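Local coordinates for protein pinoresinol-lariciresinol reductase (Thuja plicata, PDB 1QYD) that reduces pinoresinol to lariciresinol and then lariciresinol to secoisolariciresinol with NADPH during lignan biosynthesis, at residues Gly118-Pro121 / Asp122-Glu125; Thr134-Asp137 / Lys138-Val141; Tyr263-Lys266 / Ile267-His271; Cys270-Tyr273 / Gln274-Arg278. All coordinates share one frame; numbering follows the deposited sequence.

Contact 1: residues Gly118-Pro121 / Asp122-Glu125; sequences GMDP and DIME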
loop_
_atom_site.group_PDB
_atom_site.type_symbol
_atom_site.label_atom_id
_atom_site.label_comp_id
_atom_site.label_asym_id
_atom_site.label_seq_id
_atom_site.Cartn_x
_atom_site.Cartn_y
_atom_site.Cartn_z
ATOM N N GLY A 118 -2.194 -16.078 -10.687
ATOM C CA GLY A 118 -3.499 -15.468 -10.884
ATOM C C GLY A 118 -3.726 -14.921 -12.300
ATOM O O GLY A 118 -3.267 -15.474 -13.295
ATOM N N MET A 119 -4.444 -13.795 -12.346
ATOM C CA MET A 119 -4.919 -13.115 -13.542
ATOM C C MET A 119 -4.038 -12.628 -14.695
ATOM O O MET A 119 -4.545 -12.472 -15.818
ATOM C CB MET A 119 -5.722 -11.899 -13.150
ATOM C CG MET A 119 -7.012 -12.186 -12.423
ATOM S SD MET A 119 -8.098 -10.736 -12.451
ATOM C CE MET A 119 -9.314 -11.422 -13.530
ATOM N N ASP A 120 -2.755 -12.348 -14.426
ATOM C CA ASP A 120 -1.729 -11.805 -15.325
ATOM C C ASP A 120 -1.776 -10.278 -15.470
ATOM O O ASP A 120 -2.444 -9.722 -16.348
ATOM C CB ASP A 120 -1.790 -12.427 -16.741
ATOM C CG ASP A 120 -0.630 -12.079 -17.678
ATOM O OD1 ASP A 120 -0.407 -12.797 -18.643
ATOM O OD2 ASP A 120 0.069 -11.099 -17.485
ATOM N N PRO A 121 -0.926 -9.585 -14.681
ATOM C CA PRO A 121 -0.895 -8.145 -14.549
ATOM C C PRO A 121 -0.743 -7.283 -15.781
ATOM O O PRO A 121 -1.419 -6.256 -15.880
ATOM C CB PRO A 121 0.203 -7.918 -13.552
ATOM C CG PRO A 121 1.080 -9.113 -13.707
ATOM C CD PRO A 121 0.027 -10.175 -13.742
ATOM N N ASP A 122 0.116 -7.628 -16.730
ATOM C CA ASP A 122 0.206 -6.734 -17.861
ATOM C C ASP A 122 -0.628 -7.161 -19.057
ATOM O O ASP A 122 -0.362 -6.767 -20.198
ATOM C CB ASP A 122 1.678 -6.553 -18.227
ATOM C CG ASP A 122 2.471 -7.789 -18.535
ATOM O OD1 ASP A 122 3.660 -7.760 -18.256
ATOM O OD2 ASP A 122 1.930 -8.760 -19.057
ATOM N N ILE A 123 -1.633 -8.016 -18.756
ATOM C CA ILE A 123 -2.682 -8.340 -19.718
ATOM C C ILE A 123 -3.751 -7.366 -19.252
ATOM O O ILE A 123 -4.569 -7.548 -18.342
ATOM C CB ILE A 123 -3.157 -9.824 -19.622
ATOM C CG1 ILE A 123 -2.334 -10.641 -20.628
ATOM C CG2 ILE A 123 -4.650 -9.999 -19.942
ATOM C CD1 ILE A 123 -2.548 -10.368 -22.143
ATOM N N MET A 124 -3.472 -6.246 -19.938
ATOM C CA MET A 124 -4.120 -4.957 -19.862
ATOM C C MET A 124 -4.258 -4.376 -18.459
ATOM O O MET A 124 -3.699 -3.329 -18.122
ATOM C CB MET A 124 -5.526 -5.029 -20.505
ATOM C CG MET A 124 -5.697 -5.280 -21.985
ATOM S SD MET A 124 -4.699 -4.116 -22.955
ATOM C CE MET A 124 -3.494 -5.217 -23.656
ATOM N N GLU A 125 -5.010 -5.156 -17.667
ATOM C CA GLU A 125 -5.613 -4.810 -16.398
ATOM C C GLU A 125 -5.816 -3.291 -16.183
ATOM O O GLU A 125 -5.100 -2.498 -15.559
ATOM C CB GLU A 125 -4.796 -5.493 -15.294
ATOM C CG GLU A 125 -4.713 -7.039 -15.385
ATOM C CD GLU A 125 -5.934 -7.983 -15.412
ATOM O OE1 GLU A 125 -7.091 -7.598 -15.225
ATOM O OE2 GLU A 125 -5.704 -9.173 -15.621
#

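Contact 2: residues Thr134-Asp137 / Lys138-Val141; sequences TFID and KRKV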
loop_
_atom_site.group_PDB
_atom_site.type_symbol
_atom_site.label_atom_id
_atom_site.label_comp_id
_atom_site.label_asym_id
_atom_site.label_seq_id
_atom_site.Cartn_x
_atom_site.Cartn_y
_atom_site.Cartn_z
ATOM N N THR A 134 -3.095 -4.811 -7.000
ATOM C CA THR A 134 -2.447 -6.102 -7.088
ATOM C C THR A 134 -1.718 -6.209 -8.416
ATOM O O THR A 134 -0.556 -6.618 -8.475
ATOM C CB THR A 134 -3.555 -7.172 -6.940
ATOM O OG1 THR A 134 -3.999 -7.049 -5.594
ATOM C CG2 THR A 134 -3.125 -8.594 -7.206
ATOM N N PHE A 135 -2.396 -5.776 -9.487
ATOM C CA PHE A 135 -1.819 -5.937 -10.802
ATOM C C PHE A 135 -0.810 -4.829 -11.011
ATOM O O PHE A 135 0.140 -5.029 -11.766
ATOM C CB PHE A 135 -2.957 -5.935 -11.858
ATOM C CG PHE A 135 -4.033 -6.981 -11.530
ATOM C CD1 PHE A 135 -5.335 -6.562 -11.196
ATOM C CD2 PHE A 135 -3.710 -8.348 -11.475
ATOM C CE1 PHE A 135 -6.293 -7.497 -10.803
ATOM C CE2 PHE A 135 -4.685 -9.270 -11.075
ATOM C CZ PHE A 135 -5.969 -8.844 -10.740
ATOM N N ILE A 136 -0.961 -3.687 -10.325
ATOM C CA ILE A 136 0.037 -2.623 -10.357
ATOM C C ILE A 136 1.346 -3.124 -9.707
ATOM O O ILE A 136 2.435 -3.020 -10.290
ATOM C CB ILE A 136 -0.457 -1.413 -9.573
ATOM C CG1 ILE A 136 -1.641 -0.771 -10.238
ATOM C CG2 ILE A 136 0.691 -0.425 -9.447
ATOM C CD1 ILE A 136 -1.327 -0.163 -11.615
ATOM N N ASP A 137 1.219 -3.666 -8.475
ATOM C CA ASP A 137 2.325 -4.141 -7.676
ATOM C C ASP A 137 3.170 -5.165 -8.368
ATOM O O ASP A 137 4.353 -4.934 -8.573
ATOM C CB ASP A 137 1.811 -4.737 -6.404
ATOM C CG ASP A 137 1.322 -3.788 -5.311
ATOM O OD1 ASP A 137 1.341 -2.545 -5.389
ATOM O OD2 ASP A 137 0.897 -4.367 -4.333
ATOM N N LYS A 138 2.549 -6.272 -8.752
ATOM C CA LYS A 138 3.163 -7.358 -9.514
ATOM C C LYS A 138 3.808 -6.943 -10.829
ATOM O O LYS A 138 4.551 -7.715 -11.423
ATOM C CB LYS A 138 2.120 -8.426 -9.846
ATOM C CG LYS A 138 1.453 -9.122 -8.668
ATOM C CD LYS A 138 0.363 -10.093 -9.098
ATOM C CE LYS A 138 -0.159 -10.854 -7.880
ATOM N NZ LYS A 138 -1.325 -11.654 -8.210
ATOM N N ARG A 139 3.500 -5.764 -11.361
ATOM C CA ARG A 139 4.111 -5.323 -12.591
ATOM C C ARG A 139 5.455 -4.683 -12.278
ATOM O O ARG A 139 6.437 -4.930 -12.977
ATOM C CB ARG A 139 3.191 -4.317 -13.328
ATOM C CG ARG A 139 2.262 -4.962 -14.360
ATOM C CD ARG A 139 1.653 -3.920 -15.279
ATOM N NE ARG A 139 0.211 -4.072 -15.398
ATOM C CZ ARG A 139 -0.657 -3.271 -14.743
ATOM N NH1 ARG A 139 -0.267 -2.286 -13.932
ATOM N NH2 ARG A 139 -1.962 -3.429 -14.921
ATOM N N LYS A 140 5.504 -3.873 -11.216
ATOM C CA LYS A 140 6.728 -3.247 -10.736
ATOM C C LYS A 140 7.848 -4.255 -10.536
ATOM O O LYS A 140 9.006 -4.046 -10.915
ATOM C CB LYS A 140 6.488 -2.558 -9.414
ATOM C CG LYS A 140 5.827 -1.248 -9.651
ATOM C CD LYS A 140 6.128 -0.477 -8.385
ATOM C CE LYS A 140 6.560 0.944 -8.744
ATOM N NZ LYS A 140 5.491 1.745 -9.333
ATOM N N VAL A 141 7.405 -5.370 -9.963
ATOM C CA VAL A 141 8.192 -6.552 -9.716
ATOM C C VAL A 141 8.571 -7.201 -11.044
ATOM O O VAL A 141 9.731 -7.601 -11.175
ATOM C CB VAL A 141 7.312 -7.431 -8.812
ATOM C CG1 VAL A 141 7.795 -8.877 -8.709
ATOM C CG2 VAL A 141 7.301 -6.735 -7.435
#

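Contact 3: residues Tyr263-Lys266 / Ile267-His271; sequences YEEK and IVRCH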
loop_
_atom_site.group_PDB
_atom_site.type_symbol
_atom_site.label_atom_id
_atom_site.label_comp_id
_atom_site.label_asym_id
_atom_site.label_seq_id
_atom_site.Cartn_x
_atom_site.Cartn_y
_atom_site.Cartn_z
ATOM N N TYR A 263 -12.408 -1.169 0.901
ATOM C CA TYR A 263 -11.197 -1.950 0.656
ATOM C C TYR A 263 -11.169 -3.346 1.225
ATOM O O TYR A 263 -11.665 -3.613 2.318
ATOM C CB TYR A 263 -10.019 -1.203 1.219
ATOM C CG TYR A 263 -8.952 -0.715 0.253
ATOM C CD1 TYR A 263 -8.880 0.641 -0.112
ATOM C CD2 TYR A 263 -7.974 -1.601 -0.188
ATOM C CE1 TYR A 263 -7.829 1.117 -0.900
ATOM C CE2 TYR A 263 -6.913 -1.140 -0.984
ATOM C CZ TYR A 263 -6.849 0.217 -1.325
ATOM O OH TYR A 263 -5.770 0.665 -2.064
ATOM N N GLU A 264 -10.530 -4.247 0.496
ATOM C CA GLU A 264 -10.502 -5.680 0.790
ATOM C C GLU A 264 -11.828 -6.318 0.431
ATOM O O GLU A 264 -11.863 -7.508 0.119
ATOM C CB GLU A 264 -10.224 -6.039 2.278
ATOM C CG GLU A 264 -8.777 -5.960 2.783
ATOM C CD GLU A 264 -7.872 -7.082 2.278
ATOM O OE1 GLU A 264 -7.361 -6.949 1.161
ATOM O OE2 GLU A 264 -7.677 -8.075 2.994
ATOM N N GLU A 265 -12.913 -5.531 0.472
ATOM C CA GLU A 265 -14.276 -5.959 0.150
ATOM C C GLU A 265 -14.587 -5.490 -1.256
ATOM O O GLU A 265 -15.324 -6.179 -1.951
ATOM C CB GLU A 265 -15.264 -5.344 1.148
ATOM C CG GLU A 265 -16.590 -6.073 1.420
ATOM C CD GLU A 265 -17.093 -5.943 2.866
ATOM O OE1 GLU A 265 -17.755 -6.872 3.325
ATOM O OE2 GLU A 265 -16.817 -4.938 3.532
ATOM N N LYS A 266 -14.071 -4.328 -1.672
ATOM C CA LYS A 266 -14.189 -3.970 -3.064
ATOM C C LYS A 266 -12.907 -4.263 -3.832
ATOM O O LYS A 266 -12.739 -3.803 -4.957
ATOM C CB LYS A 266 -14.550 -2.509 -3.227
ATOM C CG LYS A 266 -13.869 -1.490 -2.374
ATOM C CD LYS A 266 -14.159 -0.170 -3.050
ATOM C CE LYS A 266 -14.028 0.993 -2.073
ATOM N NZ LYS A 266 -15.209 1.087 -1.224
ATOM N N ILE A 267 -11.959 -5.006 -3.240
ATOM C CA ILE A 267 -10.778 -5.504 -3.950
ATOM C C ILE A 267 -11.209 -6.870 -4.437
ATOM O O ILE A 267 -10.985 -7.177 -5.601
ATOM C CB ILE A 267 -9.524 -5.711 -3.054
ATOM C CG1 ILE A 267 -8.933 -4.384 -2.671
ATOM C CG2 ILE A 267 -8.438 -6.498 -3.805
ATOM C CD1 ILE A 267 -7.743 -4.617 -1.713
ATOM N N VAL A 268 -11.816 -7.699 -3.578
ATOM C CA VAL A 268 -12.288 -9.017 -3.984
ATOM C C VAL A 268 -13.417 -8.908 -4.987
ATOM O O VAL A 268 -13.507 -9.721 -5.904
ATOM C CB VAL A 268 -12.757 -9.877 -2.755
ATOM C CG1 VAL A 268 -11.546 -9.978 -1.826
ATOM C CG2 VAL A 268 -13.986 -9.315 -2.026
ATOM N N ARG A 269 -14.284 -7.909 -4.789
ATOM C CA ARG A 269 -15.267 -7.521 -5.792
ATOM C C ARG A 269 -14.439 -6.651 -6.741
ATOM O O ARG A 269 -13.628 -5.877 -6.248
ATOM C CB ARG A 269 -16.422 -6.724 -5.137
ATOM C CG ARG A 269 -17.336 -7.607 -4.261
ATOM C CD ARG A 269 -18.574 -6.937 -3.670
ATOM N NE ARG A 269 -19.214 -7.834 -2.696
ATOM C CZ ARG A 269 -19.527 -7.462 -1.436
ATOM N NH1 ARG A 269 -19.293 -6.227 -0.970
ATOM N NH2 ARG A 269 -19.998 -8.354 -0.565
ATOM N N CYS A 270 -14.542 -6.750 -8.067
ATOM C CA CYS A 270 -13.720 -6.049 -9.069
ATOM C C CYS A 270 -12.343 -6.648 -9.117
ATOM O O CYS A 270 -11.282 -6.064 -8.902
ATOM C CB CYS A 270 -13.545 -4.514 -8.847
ATOM S SG CYS A 270 -12.518 -3.856 -7.516
ATOM N N HIS A 271 -12.502 -7.908 -9.488
ATOM C CA HIS A 271 -11.484 -8.931 -9.596
ATOM C C HIS A 271 -12.462 -10.033 -9.910
ATOM O O HIS A 271 -12.491 -10.563 -11.006
ATOM C CB HIS A 271 -10.780 -9.043 -8.237
ATOM C CG HIS A 271 -10.283 -10.385 -7.750
ATOM N ND1 HIS A 271 -10.510 -10.855 -6.533
ATOM C CD2 HIS A 271 -9.522 -11.287 -8.447
ATOM C CE1 HIS A 271 -9.903 -12.014 -6.472
ATOM N NE2 HIS A 271 -9.310 -12.274 -7.621
#

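Contact 4: residues Cys270-Tyr273 / Gln274-Arg278; sequences CHLY and QIFFR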
loop_
_atom_site.group_PDB
_atom_site.type_symbol
_atom_site.label_atom_id
_atom_site.label_comp_id
_atom_site.label_asym_id
_atom_site.label_seq_id
_atom_site.Cartn_x
_atom_site.Cartn_y
_atom_site.Cartn_z
ATOM N N CYS A 270 -14.542 -6.750 -8.067
ATOM C CA CYS A 270 -13.720 -6.049 -9.069
ATOM C C CYS A 270 -12.343 -6.648 -9.117
ATOM O O CYS A 270 -11.282 -6.064 -8.902
ATOM C CB CYS A 270 -13.545 -4.514 -8.847
ATOM S SG CYS A 270 -12.518 -3.856 -7.516
ATOM N N HIS A 271 -12.502 -7.908 -9.488
ATOM C CA HIS A 271 -11.484 -8.931 -9.596
ATOM C C HIS A 271 -12.462 -10.033 -9.910
ATOM O O HIS A 271 -12.491 -10.563 -11.006
ATOM C CB HIS A 271 -10.780 -9.043 -8.237
ATOM C CG HIS A 271 -10.283 -10.385 -7.750
ATOM N ND1 HIS A 271 -10.510 -10.855 -6.533
ATOM C CD2 HIS A 271 -9.522 -11.287 -8.447
ATOM C CE1 HIS A 271 -9.903 -12.014 -6.472
ATOM N NE2 HIS A 271 -9.310 -12.274 -7.621
ATOM N N LEU A 272 -13.366 -10.301 -8.979
ATOM C CA LEU A 272 -14.480 -11.198 -9.201
ATOM C C LEU A 272 -15.370 -10.611 -10.284
ATOM O O LEU A 272 -16.162 -11.300 -10.922
ATOM C CB LEU A 272 -15.204 -11.306 -7.910
ATOM C CG LEU A 272 -16.385 -12.189 -7.752
ATOM C CD1 LEU A 272 -16.005 -13.637 -7.881
ATOM C CD2 LEU A 272 -16.940 -11.933 -6.372
ATOM N N TYR A 273 -15.237 -9.298 -10.458
ATOM C CA TYR A 273 -15.939 -8.581 -11.483
ATOM C C TYR A 273 -15.084 -8.494 -12.748
ATOM O O TYR A 273 -15.612 -8.240 -13.824
ATOM C CB TYR A 273 -16.333 -7.212 -10.882
ATOM C CG TYR A 273 -17.517 -7.307 -9.879
ATOM C CD1 TYR A 273 -18.714 -6.614 -10.137
ATOM C CD2 TYR A 273 -17.475 -8.117 -8.728
ATOM C CE1 TYR A 273 -19.827 -6.721 -9.291
ATOM C CE2 TYR A 273 -18.587 -8.236 -7.876
ATOM C CZ TYR A 273 -19.761 -7.538 -8.164
ATOM O OH TYR A 273 -20.878 -7.669 -7.348
ATOM N N GLN A 274 -13.770 -8.752 -12.708
ATOM C CA GLN A 274 -12.945 -8.820 -13.910
ATOM C C GLN A 274 -13.007 -10.248 -14.422
ATOM O O GLN A 274 -12.966 -10.448 -15.626
ATOM C CB GLN A 274 -11.498 -8.505 -13.618
ATOM C CG GLN A 274 -11.203 -7.342 -12.675
ATOM C CD GLN A 274 -11.403 -5.909 -13.150
ATOM O OE1 GLN A 274 -11.384 -5.562 -14.336
ATOM N NE2 GLN A 274 -11.557 -5.016 -12.180
ATOM N N ILE A 275 -13.049 -11.263 -13.535
ATOM C CA ILE A 275 -13.268 -12.690 -13.833
ATOM C C ILE A 275 -14.640 -12.996 -14.533
ATOM O O ILE A 275 -14.707 -13.560 -15.636
ATOM C CB ILE A 275 -13.190 -13.525 -12.500
ATOM C CG1 ILE A 275 -11.845 -13.447 -11.868
ATOM C CG2 ILE A 275 -13.379 -14.999 -12.774
ATOM C CD1 ILE A 275 -11.845 -14.147 -10.489
ATOM N N PHE A 276 -15.773 -12.639 -13.895
ATOM C CA PHE A 276 -17.105 -12.968 -14.404
ATOM C C PHE A 276 -17.919 -11.742 -14.866
ATOM O O PHE A 276 -19.026 -11.531 -14.359
ATOM C CB PHE A 276 -17.927 -13.742 -13.306
ATOM C CG PHE A 276 -17.265 -14.897 -12.538
ATOM C CD1 PHE A 276 -17.114 -16.142 -13.129
ATOM C CD2 PHE A 276 -16.804 -14.695 -11.225
ATOM C CE1 PHE A 276 -16.509 -17.181 -12.416
ATOM C CE2 PHE A 276 -16.196 -15.733 -10.508
ATOM C CZ PHE A 276 -16.050 -16.982 -11.106
ATOM N N PHE A 277 -17.397 -10.907 -15.796
ATOM C CA PHE A 277 -18.073 -9.761 -16.420
ATOM C C PHE A 277 -17.332 -9.183 -17.619
ATOM O O PHE A 277 -17.968 -8.915 -18.650
ATOM C CB PHE A 277 -18.259 -8.556 -15.523
ATOM C CG PHE A 277 -19.488 -8.586 -14.646
ATOM C CD1 PHE A 277 -19.335 -8.559 -13.249
ATOM C CD2 PHE A 277 -20.761 -8.663 -15.226
ATOM C CE1 PHE A 277 -20.454 -8.618 -12.430
ATOM C CE2 PHE A 277 -21.877 -8.717 -14.389
ATOM C CZ PHE A 277 -21.723 -8.697 -12.998
ATOM N N ARG A 278 -16.027 -8.863 -17.436
ATOM C CA ARG A 278 -15.126 -8.384 -18.486
ATOM C C ARG A 278 -14.285 -9.569 -18.959
ATOM O O ARG A 278 -13.536 -9.496 -19.939
ATOM C CB ARG A 278 -14.187 -7.261 -17.979
ATOM C CG ARG A 278 -14.592 -5.792 -18.240
ATOM C CD ARG A 278 -15.940 -5.327 -17.622
ATOM N NE ARG A 278 -16.007 -5.529 -16.176
ATOM C CZ ARG A 278 -16.807 -4.883 -15.303
ATOM N NH1 ARG A 278 -17.686 -3.936 -15.658
ATOM N NH2 ARG A 278 -16.696 -5.214 -14.008
#

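Contact 1: residues Gly118-Pro121 / Asp122-Glu125
The carboxylates of Asp120 and Asp122 meet oxygen to oxygen, OD2 of Asp120 standing 3.4 Å from OD2 of Asp122, with the two planes turned 55° against each other. Arg142 pays for this closeness by forming salt bridges to both OD2 atoms, while OD1 of Asp122 pairs with Arg143. The other oxygen of Asp120, OD1, lies beside an apolar branch, 3.5 Å from CG1 of Ile123, and has a weak hydrogen bond to Tyr219. Asp120 gets there by setting CG anti to its own backbone N (chi1 -171°), which turns the carboxylate towards Ile123 and Asp122. With an alanine at Asp120, Arg142 would probably be left with one carboxylate fewer, and CG1 of Ile123 would lose the carboxylate it lies against.

The backbone here forms a type I beta turn from Asp120 to Ile123. It is closed by Ile123 N donating to Asp120 O at 3.1 Å and 155°, the donor sitting above the carbonyl plane. Ile123 is in turn the centre of an inverse gamma turn. Glu125, bent at chi2, brings CG to 3.4 Å from Pro121 O. OE2 of Glu125 approaches two further acceptors, Asp120 O at 3.4 Å and Met119 O at 3.5 Å, and OE1 lies near the carboxylate of Asp280; such surroundings would be expected to make it easier to protonate.

This tight turn belongs to the loop between strand 111-113, at one edge of the parallel Rossmann-type sheet, and helix 133-147, beside Arg142, an inferred NADP(+)-binding residue.

Contact 2: residues Thr134-Asp137 / Lys138-Val141
Lys138 points its CG away from its carbonyl carbon (chi1 -61°) and then runs fully extended, which lays it alongside Thr134, both side chains heading the same way. The methyl CG2 of Thr134 follows the end of the lysine, 3.7 Å from NZ, and the start of the chain grazes the backbone, CG of Lys138 being 3.2 Å from Thr134 O. The threonine methyl also sits above one face of the Phe135 ring, towards its rim.

Arg139, by contrast, is bent: at chi3 (-131°) its chain turns and the guanidinium lies across the preceding turn. Phe135 O sits over one face of the guanidinium, towards its rim and 3.5 Å from CZ of Arg139, while CD1 of Ile136 comes in at the edge, near the plane, 3.3 Å from NH1. NE of Arg139 is bound to Pro121 O. Replacing the arginine by a leucine would probably leave that proline carbonyl without its donor and remove one tie between the helix and the 118-125 loop.

The backbone is helical throughout. Lys138 N gives a straight bond to Thr134 O (3.1 Å, 166°), while Lys140 N to Ile136 O and Val141 N to Asp137 O are weak. Ile136 O also accepts from Arg139 N at 3.1 Å. Asp137 is buried, its OD2 hydrogen-bonded to Ser90, and Val141 packs on helix 96-105.

These are successive turns of helix 133-147, which follows strand 111-113 of the Rossmann-type fold and carries Lys138, the inferred proton acceptor of the active site.

Contact 3: residues Tyr263-Lys266 / Ile267-His271
Tyr263 meets Ile267 at the entry to a short, weakly bonded helical turn, 265-268, that leads towards His271, an inferred substrate-binding residue. CD1 of Ile267 comes up obliquely to the tyrosine ring, 3.4 Å from CD2 of Tyr263, and the same ring reaches across the dimer interface to His91 of the second subunit.

Glu264 comes next. Its OE1 lies 3.7 Å from CD1 of Ile267, so the methyl touches both the ring and the carboxylate, and its carbonyl oxygen receives CG1 of Val268 at 3.2 Å.

From Glu265 the helical pattern starts to show, though loosely: Arg269 N bonds weakly to Glu265 O at 3.5 Å. The side chains of this pair run side by side in the same direction with carboxylate and guanidinium planes only 12° apart, yet OE1 of Glu265 stays 4.6 Å from NH1 of Arg269. The pairing is therefore at most electrostatic at a distance, and the arginine also has a weak bond from NH2 to Leu171 O.

Lys266 turns its CG between backbone N and carbonyl carbon (chi1 43°), sending the chain off to weak bonds from NZ to the carbonyls of Met258 and Lys259.

Beyond the turn Cys270, with positive phi, redirects the chain and packs on Met258, Leu128 and Pro130. At His271 the imidazole bends back, ND1 donating a weak, strongly bent hydrogen bond to Val268 O at 3.3 Å.

Contact 4: residues Cys270-Tyr273 / Gln274-Arg278
His271 O takes two backbone donors: Ile275 N at 2.7 Å, its N-H pointing straight at the oxygen (173°) and nearly in line with the C=O bond, and Gln274 N at 2.8 Å, coming from above the carbonyl plane. Phe276 N closes the next turn on Leu272 O. The last hydrogen bond is a side chain's: Arg278, curled by bends at chi2 and chi3, brings NH2 to 3.2 Å from Tyr273 O, with CB of Phe277 over one face of its guanidinium.

Apolar contacts pack around this turn. Tyr273 and Phe277 lie side by side, pointing the same way, an oblique pair with ring centroids 5.3 Å apart and planes inclined at 41°; CD1 of Tyr273 is 3.5 Å from CE1 of Phe277. Leu272 puts CD1 against the edge of the Phe276 ring, 3.4 Å from CE2, while CG2 of Ile275 covers the centre of one face of that ring.

So helix 272-275, a single turn N-capped at His271, has its starting carbonyl gripped twice, and the carbonyl of Tyr273 is met by the arginine that follows the helix. This is likely to steady the backbone of His271, an inferred substrate-binding residue.

Contacts 1 and 2 meet directly: their centres are 9 Å apart, and Met119 SD packs 3.3 Å from Phe135 CZ beside the probable Pro121 O to Arg139 NE bond (2.8 Å). Contact 1 also reaches contact 4, where CE of Met119 comes within 3.6 Å of CG1 of Ile275. Contacts 3 and 4 share Cys270 and His271, one running on into the other with centres 10 Å apart. Contact 2 touches neither; nearest atoms are about 5 Å away. Contacts 1, 2 and 4 probably border the inferred catalytic region, and contact 3 joins it through His271: the side chains of His271 and Lys138 approach to about 8 Å, while that of Pro121 is about 4 Å from the lysine's.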